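Local structure of fatty acyl CoA synthetase FADD13 (FATTY-ACYL-CoA SYNTHETASE) (Mycobacterium tuberculosis, 3R44) at residues 127-130 / 131-135; 503-506 / 507-510; 42-45 / 46-50. The protein is a member of the ANL superfamily of AMP-binding enzymes, pairing a large N-terminal part with a small C-terminal domain. One frame throughout, in Å; residues are numbered along the deposited sequence.

Interaction 1 of 3, residues 127-130 / 131-135; sequences PVID and AIRAQ
Val128 and Ile132, one helical turn apart, run alongside one another in the same direction, with CG1 of Val128 3.8 Å from CD1 of Ile132. The isoleucine chain also passes close to the backbone of the earlier turn, its CG1 lying 3.2 Å from Val128 O. On the neighbouring flank the geometry differs: Ile129 and Arg133 cross obliquely, and CG2 of Ile129 meets the aliphatic part of the arginine, 3.8 Å from its CD. That methyl stands opposite the backbone N across the CA–CB bond and so lies on the carbonyl side, near the turn that follows. Arg133 then bends at chi3 (72°), and its guanidinium ends up clear of the earlier turn. Beneath both pairs runs the i to i+4 bonding of the helix, four bonds in all, among them Arg133 N to Ile129 O at 2.8 Å. The two isoleucines are buried, both touching Trp145 of strand 144-147, while Val128 and Ile132 rest on Val107 of helix 104-114. Asp130 is exposed; Ala131, though exposed, touches Ala104. This is an amphipathic alpha helix, the connecting helix of the beta-alpha-beta unit between strands 118-121 and 144-147 of a parallel sheet.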
loop_
_atom_site.group_PDB
_atom_site.type_symbol
_atom_site.label_atom_id
_atom_site.label_comp_id
_atom_site.label_asym_id
_atom_site.label_seq_id
_atom_site.Cartn_x
_atom_site.Cartn_y
_atom_site.Cartn_z
ATOM N N PRO A 127 16.397 -18.188 -3.955
ATOM C CA PRO A 127 17.534 -17.606 -4.644
ATOM C C PRO A 127 18.040 -16.276 -4.073
ATOM O O PRO A 127 19.258 -16.057 -4.053
ATOM C CB PRO A 127 17.011 -17.404 -6.079
ATOM C CG PRO A 127 15.815 -18.281 -6.179
ATOM C CD PRO A 127 15.225 -18.236 -4.835
ATOM N N VAL A 128 17.139 -15.389 -3.639
ATOM C CA VAL A 128 17.561 -14.158 -2.974
ATOM C C VAL A 128 18.312 -14.433 -1.674
ATOM O O VAL A 128 19.371 -13.845 -1.436
ATOM C CB VAL A 128 16.359 -13.168 -2.708
ATOM C CG1 VAL A 128 16.612 -12.284 -1.530
ATOM C CG2 VAL A 128 16.066 -12.344 -3.969
ATOM N N ILE A 129 17.775 -15.337 -0.859
ATOM C CA ILE A 129 18.375 -15.643 0.427
ATOM C C ILE A 129 19.737 -16.287 0.208
ATOM O O ILE A 129 20.712 -15.955 0.894
ATOM C CB ILE A 129 17.461 -16.558 1.290
ATOM C CG1 ILE A 129 16.205 -15.825 1.722
ATOM C CG2 ILE A 129 18.279 -17.152 2.472
ATOM C CD1 ILE A 129 16.432 -14.478 2.551
ATOM N N ASP A 130 19.823 -17.189 -0.767
ATOM C CA ASP A 130 21.101 -17.828 -1.089
ATOM C C ASP A 130 22.159 -16.801 -1.468
ATOM O O ASP A 130 23.274 -16.825 -0.947
ATOM C CB ASP A 130 20.934 -18.836 -2.231
ATOM C CG ASP A 130 20.204 -20.106 -1.787
ATOM O OD1 ASP A 130 19.988 -20.306 -0.568
ATOM O OD2 ASP A 130 19.818 -20.905 -2.660
ATOM N N ALA A 131 21.778 -15.874 -2.347
ATOM C CA ALA A 131 22.683 -14.815 -2.789
ATOM C C ALA A 131 23.133 -14.009 -1.555
ATOM O O ALA A 131 24.317 -13.695 -1.399
ATOM C CB ALA A 131 21.987 -13.907 -3.829
ATOM N N ILE A 132 22.189 -13.681 -0.675
ATOM C CA ILE A 132 22.513 -12.923 0.549
ATOM C C ILE A 132 23.451 -13.698 1.514
ATOM O O ILE A 132 24.441 -13.144 1.997
ATOM C CB ILE A 132 21.260 -12.429 1.319
ATOM C CG1 ILE A 132 20.442 -11.454 0.461
ATOM C CG2 ILE A 132 21.703 -11.735 2.620
ATOM C CD1 ILE A 132 19.112 -11.047 1.062
ATOM N N ARG A 133 23.151 -14.968 1.775
ATOM C CA ARG A 133 23.961 -15.778 2.704
ATOM C C ARG A 133 25.382 -16.070 2.160
ATOM O O ARG A 133 26.308 -16.258 2.944
ATOM C CB ARG A 133 23.244 -17.087 3.072
ATOM C CG ARG A 133 21.899 -16.902 3.796
ATOM C CD ARG A 133 21.383 -18.221 4.364
ATOM N NE ARG A 133 22.191 -18.615 5.527
ATOM C CZ ARG A 133 22.043 -19.736 6.238
ATOM N NH1 ARG A 133 21.125 -20.635 5.905
ATOM N NH2 ARG A 133 22.842 -19.962 7.285
ATOM N N ALA A 134 25.520 -16.086 0.832
ATOM C CA ALA A 134 26.802 -16.190 0.120
ATOM C C ALA A 134 27.745 -14.954 0.232
ATOM O O ALA A 134 28.943 -15.106 0.061
ATOM C CB ALA A 134 26.554 -16.530 -1.355
ATOM N N GLN A 135 27.214 -13.754 0.501
ATOM C CA GLN A 135 28.031 -12.550 0.825
ATOM C C GLN A 135 29.139 -12.865 1.866
ATOM O O GLN A 135 28.951 -13.702 2.756
ATOM C CB GLN A 135 27.121 -11.410 1.354
ATOM C CG GLN A 135 26.330 -10.590 0.285
ATOM C CD GLN A 135 25.056 -9.870 0.826
ATOM O OE1 GLN A 135 24.993 -9.451 1.996
ATOM N NE2 GLN A 135 24.025 -9.748 -0.045
#

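Interaction 2 of 3, residues 503-506 / 507-510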
loop_
_atom_site.group_PDB
_atom_site.type_symbol
_atom_site.label_atom_id
_atom_site.label_comp_id
_atom_site.label_asym_id
_atom_site.label_seq_id
_atom_site.Cartn_x
_atom_site.Cartn_y
_atom_site.Cartn_z
ATOM N N LEU A 503 2.260 6.940 -17.408
ATOM C CA LEU A 503 3.309 6.115 -16.830
ATOM C C LEU A 503 4.600 6.927 -16.788
ATOM O O LEU A 503 5.409 6.889 -17.728
ATOM C CB LEU A 503 3.485 4.855 -17.676
ATOM C CG LEU A 503 2.262 3.942 -17.656
ATOM C CD1 LEU A 503 2.466 2.800 -18.652
ATOM C CD2 LEU A 503 2.004 3.410 -16.234
ATOM N N LYS A 504 4.788 7.695 -15.733
ATOM C CA LYS A 504 6.026 8.508 -15.604
ATOM C C LYS A 504 7.330 7.703 -15.578
ATOM O O LYS A 504 8.377 8.186 -16.055
ATOM C CB LYS A 504 5.914 9.489 -14.438
ATOM C CG LYS A 504 4.854 10.492 -14.723
ATOM C CD LYS A 504 4.798 11.624 -13.769
ATOM C CE LYS A 504 3.841 12.686 -14.345
ATOM N NZ LYS A 504 4.019 13.926 -13.711
ATOM N N THR A 505 7.295 6.458 -15.095
ATOM C CA THR A 505 8.494 5.617 -15.118
ATOM C C THR A 505 8.888 5.307 -16.574
ATOM O O THR A 505 10.054 5.300 -16.932
ATOM C CB THR A 505 8.248 4.279 -14.412
ATOM O OG1 THR A 505 7.064 3.691 -14.975
ATOM C CG2 THR A 505 8.003 4.477 -12.950
ATOM N N VAL A 506 7.892 5.059 -17.411
ATOM C CA VAL A 506 8.128 4.858 -18.866
ATOM C C VAL A 506 8.646 6.159 -19.531
ATOM O O VAL A 506 9.655 6.130 -20.268
ATOM C CB VAL A 506 6.903 4.272 -19.585
ATOM C CG1 VAL A 506 7.183 4.151 -21.108
ATOM C CG2 VAL A 506 6.550 2.851 -18.965
ATOM N N LEU A 507 8.028 7.297 -19.205
ATOM C CA LEU A 507 8.540 8.549 -19.699
ATOM C C LEU A 507 9.991 8.733 -19.383
ATOM O O LEU A 507 10.742 9.124 -20.263
ATOM C CB LEU A 507 7.789 9.725 -19.139
ATOM C CG LEU A 507 6.479 10.039 -19.854
ATOM C CD1 LEU A 507 5.706 11.096 -18.973
ATOM C CD2 LEU A 507 6.676 10.583 -21.294
ATOM N N ARG A 508 10.400 8.483 -18.126
ATOM C CA ARG A 508 11.801 8.663 -17.728
ATOM C C ARG A 508 12.731 7.745 -18.525
ATOM O O ARG A 508 13.826 8.161 -18.894
ATOM C CB ARG A 508 12.034 8.410 -16.205
ATOM C CG ARG A 508 11.350 9.410 -15.299
ATOM C CD ARG A 508 11.530 9.076 -13.797
ATOM N NE ARG A 508 10.593 9.923 -13.089
ATOM C CZ ARG A 508 9.465 9.539 -12.504
ATOM N NH1 ARG A 508 9.103 8.251 -12.452
ATOM N NH2 ARG A 508 8.700 10.482 -11.956
ATOM N N GLU A 509 12.262 6.525 -18.822
ATOM C CA GLU A 509 12.990 5.587 -19.647
ATOM C C GLU A 509 13.117 6.094 -21.071
ATOM O O GLU A 509 14.164 5.982 -21.702
ATOM C CB GLU A 509 12.234 4.255 -19.734
ATOM C CG GLU A 509 12.423 3.270 -18.591
ATOM C CD GLU A 509 11.422 2.083 -18.686
ATOM O OE1 GLU A 509 11.092 1.644 -19.824
ATOM O OE2 GLU A 509 10.953 1.607 -17.626
ATOM N N GLN A 510 12.010 6.570 -21.611
ATOM C CA GLN A 510 11.985 7.046 -22.981
ATOM C C GLN A 510 12.999 8.152 -23.187
ATOM O O GLN A 510 13.816 8.092 -24.131
ATOM C CB GLN A 510 10.594 7.559 -23.315
ATOM C CG GLN A 510 9.560 6.472 -23.623
ATOM C CD GLN A 510 8.203 7.045 -23.888
ATOM O OE1 GLN A 510 7.942 8.206 -23.590
ATOM N NE2 GLN A 510 7.334 6.254 -24.481
#
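Lys504 O accepts the backbone N-H of Arg508 at 2.9 Å, and the arginine side chain then runs back past the same turn. With CG beside its own backbone N (chi1 -66°) and the chain extended from there to NE, the guanidinium reaches back to Lys504: NH2 lies 3.9 Å from Lys504 CB, one face is turned to Lys504 C, and CG2 of Thr505 sits at the edge, in plane. These are contacts of carbon with the cation; the charge itself is met elsewhere, by a salt bridge from NH2 to Asp414. The ammonium of Lys504 also turns away from the contact, to a salt bridge with Glu429 and a hydrogen bond with Val443 O. Two like charges 6.1 Å apart, Lys504 NZ and Arg508 NH2, thus each have a carboxylate partner, which probably eases their repulsion. Among the backbone groups, Leu503 O receives Leu507 N, Thr505 O receives Glu509 N, and Val506 O receives Gln510 N at 2.7 Å. Leu507 is buried against Ala442 and Ile444 of strand 438-448. With Leu503 at the N-cap position, these bonds run through nearly all of the short C-terminal helix 504-511, laid against a strand of the small domain.

Interaction 3 of 3, residues 42-45 / 46-50; sequences VRMT and YAQMN
The side-chain oxygen OE1 of Gln48 takes the backbone N-H of Thr45 at 2.8 Å, the bond nearly straight at 164° and arriving in the amide plane on a lone pair. In return, Thr45 OG1 accepts Gln48 N at 3.2 Å. The threonine hydroxyl can do this because chi1 (61°) sets OG1 between its own backbone N and carbonyl carbon, facing the first turn of the helix. Gln48 CG passes close by, 3.3 Å from Thr45 OG1, and OE1 comes within 3.2 Å of Met44 CA. Thr45 O begins the regular helical pattern by accepting Met49 N at 2.9 Å. Met44 folds over the same turn: bent at chi3, it brings CE to 3.6 Å from Gln48 O and also near Met49 CB. Tyr46 departs from this group, its OH bonded to Val237 O and its side chain touching Leu22 and Arg25 of helix 18-28. Outside the turn, Met44 pairs through its backbone with strand 33-37. The axes of edge strand 42-45 and helical residues 46-50 stand at 95°. Reciprocal bonding of Thr45 and Gln48 is a capping box, here at the N terminus of helix 46-62, where the mixed sheet's edge strand ends.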
loop_
_atom_site.group_PDB
_atom_site.type_symbol
_atom_site.label_atom_id
_atom_site.label_comp_id
_atom_site.label_asym_id
_atom_site.label_seq_id
_atom_site.Cartn_x
_atom_site.Cartn_y
_atom_site.Cartn_z
ATOM N N VAL A 42 -6.684 -25.237 1.851
ATOM C CA VAL A 42 -6.730 -24.747 3.246
ATOM C C VAL A 42 -8.140 -24.181 3.521
ATOM O O VAL A 42 -8.661 -23.384 2.740
ATOM C CB VAL A 42 -5.655 -23.689 3.455
ATOM C CG1 VAL A 42 -5.769 -23.049 4.837
ATOM C CG2 VAL A 42 -4.230 -24.302 3.197
ATOM N N ARG A 43 -8.799 -24.650 4.580
ATOM C CA ARG A 43 -10.117 -24.122 4.984
ATOM C C ARG A 43 -10.120 -24.144 6.515
ATOM O O ARG A 43 -10.375 -25.176 7.120
ATOM C CB ARG A 43 -11.299 -24.920 4.408
ATOM C CG ARG A 43 -12.713 -24.360 4.727
ATOM C CD ARG A 43 -13.886 -25.167 3.982
ATOM N NE ARG A 43 -13.677 -25.139 2.534
ATOM C CZ ARG A 43 -14.112 -24.191 1.694
ATOM N NH1 ARG A 43 -14.844 -23.124 2.101
ATOM N NH2 ARG A 43 -13.764 -24.298 0.422
ATOM N N MET A 44 -9.786 -23.029 7.143
ATOM C CA MET A 44 -9.548 -23.024 8.590
ATOM C C MET A 44 -10.505 -22.116 9.295
ATOM O O MET A 44 -10.783 -21.055 8.788
ATOM C CB MET A 44 -8.150 -22.576 8.870
ATOM C CG MET A 44 -7.159 -23.674 8.508
ATOM S SD MET A 44 -5.499 -23.060 8.668
ATOM C CE MET A 44 -5.375 -22.529 10.375
ATOM N N THR A 45 -10.983 -22.547 10.467
ATOM C CA THR A 45 -11.827 -21.720 11.307
ATOM C C THR A 45 -10.995 -20.759 12.152
ATOM O O THR A 45 -9.786 -20.858 12.232
ATOM C CB THR A 45 -12.617 -22.545 12.269
ATOM O OG1 THR A 45 -11.680 -23.235 13.092
ATOM C CG2 THR A 45 -13.544 -23.586 11.537
ATOM N N TYR A 46 -11.665 -19.801 12.771
ATOM C CA TYR A 46 -10.960 -18.868 13.677
ATOM C C TYR A 46 -10.250 -19.594 14.818
ATOM O O TYR A 46 -9.115 -19.266 15.171
ATOM C CB TYR A 46 -11.851 -17.727 14.178
ATOM C CG TYR A 46 -11.790 -16.597 13.220
ATOM C CD1 TYR A 46 -12.820 -16.372 12.301
ATOM C CD2 TYR A 46 -10.689 -15.775 13.183
ATOM C CE1 TYR A 46 -12.737 -15.347 11.390
ATOM C CE2 TYR A 46 -10.573 -14.769 12.275
ATOM C CZ TYR A 46 -11.591 -14.537 11.364
ATOM O OH TYR A 46 -11.414 -13.471 10.468
ATOM N N ALA A 47 -10.900 -20.599 15.388
ATOM C CA ALA A 47 -10.230 -21.394 16.448
ATOM C C ALA A 47 -8.945 -22.061 15.903
ATOM O O ALA A 47 -7.896 -22.061 16.574
ATOM C CB ALA A 47 -11.180 -22.442 17.058
ATOM N N GLN A 48 -9.000 -22.598 14.686
ATOM C CA GLN A 48 -7.776 -23.199 14.087
ATOM C C GLN A 48 -6.707 -22.169 13.768
ATOM O O GLN A 48 -5.506 -22.415 13.983
ATOM C CB GLN A 48 -8.071 -24.016 12.839
ATOM C CG GLN A 48 -9.045 -25.138 13.118
ATOM C CD GLN A 48 -9.536 -25.818 11.854
ATOM O OE1 GLN A 48 -10.042 -25.177 10.905
ATOM N NE2 GLN A 48 -9.428 -27.130 11.842
ATOM N N MET A 49 -7.135 -21.002 13.302
ATOM C CA MET A 49 -6.177 -19.999 12.977
ATOM C C MET A 49 -5.462 -19.534 14.275
ATOM O O MET A 49 -4.240 -19.321 14.272
ATOM C CB MET A 49 -6.847 -18.810 12.310
ATOM C CG MET A 49 -5.806 -17.848 11.789
ATOM S SD MET A 49 -6.468 -16.931 10.411
ATOM C CE MET A 49 -7.028 -15.516 11.297
ATOM N N ASN A 50 -6.237 -19.302 15.343
ATOM C CA ASN A 50 -5.654 -18.907 16.616
ATOM C C ASN A 50 -4.649 -19.988 17.093
ATOM O O ASN A 50 -3.527 -19.673 17.546
ATOM C CB ASN A 50 -6.698 -18.623 17.711
ATOM C CG ASN A 50 -6.076 -18.027 18.934
ATOM O OD1 ASN A 50 -5.472 -16.939 18.866
ATOM N ND2 ASN A 50 -6.070 -18.779 20.021
#

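How the interactions relate
From the N terminus, the chain meets interaction 3 first, then interaction 1, and much later interaction 2. Each is local, within a helix or at its start, and closes no long loop, so none nests within or crosses another. Interaction 3 turns the edge strand of the nine-stranded mixed sheet into a helix, whereas interaction 1 lies wholly within a helix packed on the four-stranded parallel sheet; both belong to the AMP-binding enzyme part of the chain, their centres 34 Å apart. Interaction 2 lies in the last helix, in the C-terminal part. It lies opposite interaction 3 about the chain's centre, with nearest atoms about 34 Å apart, and no two of the three touch.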